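Long-range contact in filamentous hemagglutinin (Bordetella pertussis, PDB 1RWR), which is an adhesin whose N-terminal secretion domain probably directs its export through the two-partner secretion pathway: residues F48-T53 against L92-K97. Numbering follows the deposited sequence.
Sequences FNNGLT and LEVYGK
Phe48 and Tyr95 are joined through the backbone, where strands 45-50 and 91-96 pair in parallel. Phe48 N donates to Glu93 O (2.7 Å), Tyr95 N to Phe48 O (2.8 Å) and Asn50 N to Tyr95 O (2.7 Å). The last of these is more bent, at 134°. The next bond, Lys97 N to Asn50 O, is weak, and Gly96 CA-H also points at that oxygen.

Polar side chains take over at this end. Asn50 ND2 donates to Lys97 O (2.8 Å), which lies near the plane of the amide. Asn50 OD1 accepts from Ala73 N, so both ends of the amide are used. Tyr95 OH donates to Thr53 O (2.6 Å), approaching from above the carbonyl plane. With CG anti to the backbone N (chi1 168°), the Tyr95 ring runs alongside Asn49. Asn49 OD1 meets the edge of the Tyr95 ring in plane, 3.3 Å from Tyr95 CD2, with amide and ring planes 63° apart. The same oxygen accepts from Gly51 N in an Asx turn, while Asn49 ND2 bonds Asn22 and Thr64.

Apolar contact is lighter. Phe48 CE2 lies 4.4 Å from Leu92 CB, and Val94 CG1 packs on Asn50 CB (3.9 Å). Phe48 and Val94 lie on one face of the sheet, and both, with Leu92, touch Leu101 of strand 99-104.

Parallel pairing of strands, probably from successive turns, with Phe48, Leu92 and Val94 packed inside, is characteristic of the right-handed beta-helix of TPS domains.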
ATOM      1  N   PHE A  48       5.059 -11.335  11.145  1.00 11.68           N
ATOM      2  CA  PHE A  48       3.683 -11.641  11.462  1.00 12.25           C
ATOM      3  C   PHE A  48       3.551 -13.148  11.620  1.00 12.87           C
ATOM      4  O   PHE A  48       3.869 -13.898  10.710  1.00 13.13           O
ATOM      5  CB  PHE A  48       2.729 -11.175  10.358  1.00 12.49           C
ATOM      6  CG  PHE A  48       2.632  -9.702  10.244  1.00 12.42           C
ATOM      7  CD1 PHE A  48       1.775  -8.990  11.049  1.00 13.33           C
ATOM      8  CD2 PHE A  48       3.443  -9.029   9.333  1.00 13.15           C
ATOM      9  CE1 PHE A  48       1.694  -7.585  10.919  1.00 14.79           C
ATOM     10  CE2 PHE A  48       3.381  -7.678   9.222  1.00 14.41           C
ATOM     11  CZ  PHE A  48       2.508  -6.949  10.007  1.00 13.61           C
ATOM     12  N   ASN A  49       3.086 -13.592  12.776  1.00 13.87           N
ATOM     13  CA  ASN A  49       3.090 -15.033  13.069  1.00 13.17           C
ATOM     14  C   ASN A  49       1.798 -15.675  12.624  1.00 13.68           C
ATOM     15  O   ASN A  49       0.823 -15.670  13.340  1.00 14.36           O
ATOM     16  CB  ASN A  49       3.373 -15.307  14.560  1.00 12.96           C
ATOM     17  CG  ASN A  49       3.620 -16.790  14.856  1.00 13.90           C
ATOM     18  OD1 ASN A  49       3.411 -17.662  13.996  1.00 15.02           O
ATOM     19  ND2 ASN A  49       4.043 -17.085  16.088  1.00 14.65           N
ATOM     20  N   ASN A  50       1.816 -16.246  11.421  1.00 13.41           N
ATOM     21  CA  ASN A  50       0.666 -16.982  10.891  1.00 13.62           C
ATOM     22  C   ASN A  50       0.945 -18.492  10.891  1.00 14.39           C
ATOM     23  O   ASN A  50       0.539 -19.225   9.954  1.00 14.21           O
ATOM     24  CB  ASN A  50       0.371 -16.504   9.477  1.00 13.80           C
ATOM     25  CG  ASN A  50      -1.068 -16.724   9.032  1.00 12.64           C
ATOM     26  OD1 ASN A  50      -2.006 -16.835   9.831  1.00 14.22           O
ATOM     27  ND2 ASN A  50      -1.256 -16.695   7.708  1.00 12.42           N
ATOM     28  N   GLY A  51       1.653 -18.931  11.934  1.00 15.43           N
ATOM     29  CA  GLY A  51       2.143 -20.291  12.041  1.00 15.89           C
ATOM     30  C   GLY A  51       1.352 -21.121  13.035  1.00 16.45           C
ATOM     31  O   GLY A  51       1.044 -20.667  14.109  1.00 16.16           O
ATOM     32  N   LEU A  52       0.984 -22.328  12.627  1.00 16.43           N
ATOM     33  CA  LEU A  52       0.411 -23.336  13.532  1.00 17.68           C
ATOM     34  C   LEU A  52       1.454 -24.273  14.119  1.00 19.51           C
ATOM     35  O   LEU A  52       1.140 -25.055  15.033  1.00 20.94           O
ATOM     36  CB  LEU A  52      -0.647 -24.147  12.777  1.00 17.36           C
ATOM     37  CG  LEU A  52      -1.854 -23.392  12.246  1.00 17.00           C
ATOM     38  CD1 LEU A  52      -2.797 -24.347  11.516  1.00 18.46           C
ATOM     39  CD2 LEU A  52      -2.626 -22.641  13.315  1.00 17.00           C
ATOM     40  N   THR A  53       2.680 -24.185  13.616  1.00 20.62           N
ATOM     41  CA  THR A  53       3.796 -24.971  14.098  1.00 21.95           C
ATOM     42  C   THR A  53       4.991 -24.095  14.382  1.00 21.78           C
ATOM     43  O   THR A  53       5.140 -23.007  13.812  1.00 21.83           O
ATOM     44  CB  THR A  53       4.190 -26.023  13.061  1.00 22.23           C
ATOM     45  OG1 THR A  53       4.601 -25.393  11.844  1.00 24.40           O
ATOM     46  CG2 THR A  53       2.963 -26.871  12.664  1.00 24.53           C
ATOM     47  N   LEU A  92       8.558  -6.816   5.917  1.00 11.20           N
ATOM     48  CA  LEU A  92       7.356  -7.344   6.513  1.00 11.40           C
ATOM     49  C   LEU A  92       7.302  -8.823   6.131  1.00 11.71           C
ATOM     50  O   LEU A  92       6.967  -9.141   5.000  1.00 12.43           O
ATOM     51  CB  LEU A  92       6.129  -6.615   5.988  1.00 12.01           C
ATOM     52  CG  LEU A  92       6.091  -5.086   5.999  1.00 11.79           C
ATOM     53  CD1 LEU A  92       4.755  -4.543   5.482  1.00 12.95           C
ATOM     54  CD2 LEU A  92       6.354  -4.585   7.399  1.00 14.49           C
ATOM     55  N   GLU A  93       7.637  -9.691   7.084  1.00 12.05           N
ATOM     56  CA  GLU A  93       7.656 -11.121   6.852  1.00 12.08           C
ATOM     57  C   GLU A  93       6.421 -11.770   7.475  1.00 12.31           C
ATOM     58  O   GLU A  93       6.049 -11.478   8.589  1.00 14.48           O
ATOM     59  CB  GLU A  93       8.907 -11.771   7.425  1.00 13.18           C
ATOM     60  CG  GLU A  93       8.916 -13.298   7.273  1.00 14.12           C
ATOM     61  CD  GLU A  93      10.232 -13.954   7.605  1.00 17.79           C
ATOM     62  OE1 GLU A  93      11.196 -13.298   8.063  1.00 18.67           O
ATOM     63  OE2 GLU A  93      10.317 -15.189   7.398  1.00 17.09           O
ATOM     64  N   VAL A  94       5.803 -12.664   6.712  1.00 12.94           N
ATOM     65  CA  VAL A  94       4.744 -13.513   7.229  1.00 12.21           C
ATOM     66  C   VAL A  94       5.341 -14.886   7.461  1.00 13.24           C
ATOM     67  O   VAL A  94       5.851 -15.517   6.530  1.00 13.91           O
ATOM     68  CB  VAL A  94       3.512 -13.584   6.292  1.00 12.83           C
ATOM     69  CG1 VAL A  94       2.393 -14.391   6.932  1.00 13.32           C
ATOM     70  CG2 VAL A  94       2.982 -12.206   5.965  1.00 13.18           C
ATOM     71  N   TYR A  95       5.335 -15.309   8.718  1.00 13.32           N
ATOM     72  CA  TYR A  95       5.738 -16.666   9.056  1.00 14.16           C
ATOM     73  C   TYR A  95       4.482 -17.545   8.985  1.00 13.94           C
ATOM     74  O   TYR A  95       3.469 -17.278   9.610  1.00 15.44           O
ATOM     75  CB  TYR A  95       6.406 -16.765  10.421  1.00 14.31           C
ATOM     76  CG  TYR A  95       6.549 -18.192  10.885  1.00 14.06           C
ATOM     77  CD1 TYR A  95       7.474 -19.021  10.306  1.00 14.53           C
ATOM     78  CD2 TYR A  95       5.747 -18.717  11.901  1.00 15.66           C
ATOM     79  CE1 TYR A  95       7.580 -20.394  10.698  1.00 16.99           C
ATOM     80  CE2 TYR A  95       5.866 -20.081  12.310  1.00 16.07           C
ATOM     81  CZ  TYR A  95       6.765 -20.900  11.683  1.00 17.65           C
ATOM     82  OH  TYR A  95       6.874 -22.229  12.068  1.00 21.59           O
ATOM     83  N   GLY A  96       4.643 -18.669   8.299  1.00 14.97           N
ATOM     84  CA  GLY A  96       3.553 -19.636   8.149  1.00 14.61           C
ATOM     85  C   GLY A  96       2.896 -19.525   6.780  1.00 14.15           C
ATOM     86  O   GLY A  96       3.553 -19.445   5.741  1.00 14.68           O
ATOM     87  N   LYS A  97       1.576 -19.550   6.768  1.00 14.90           N
ATOM     88  CA  LYS A  97       0.829 -19.444   5.520  1.00 15.30           C
ATOM     89  C   LYS A  97       0.935 -18.013   5.008  1.00 14.62           C
ATOM     90  O   LYS A  97       0.735 -17.056   5.763  1.00 14.08           O
ATOM     91  CB  LYS A  97      -0.644 -19.810   5.726  1.00 16.28           C
ATOM     92  CG  LYS A  97      -1.547 -19.714   4.472  1.00 19.97           C
ATOM     93  CD  LYS A  97      -3.019 -19.770   4.862  1.00 24.19           C
ATOM     94  CE  LYS A  97      -4.008 -19.551   3.664  1.00 26.95           C
ATOM     95  NZ  LYS A  97      -4.151 -18.112   3.290  1.00 26.86           N
TER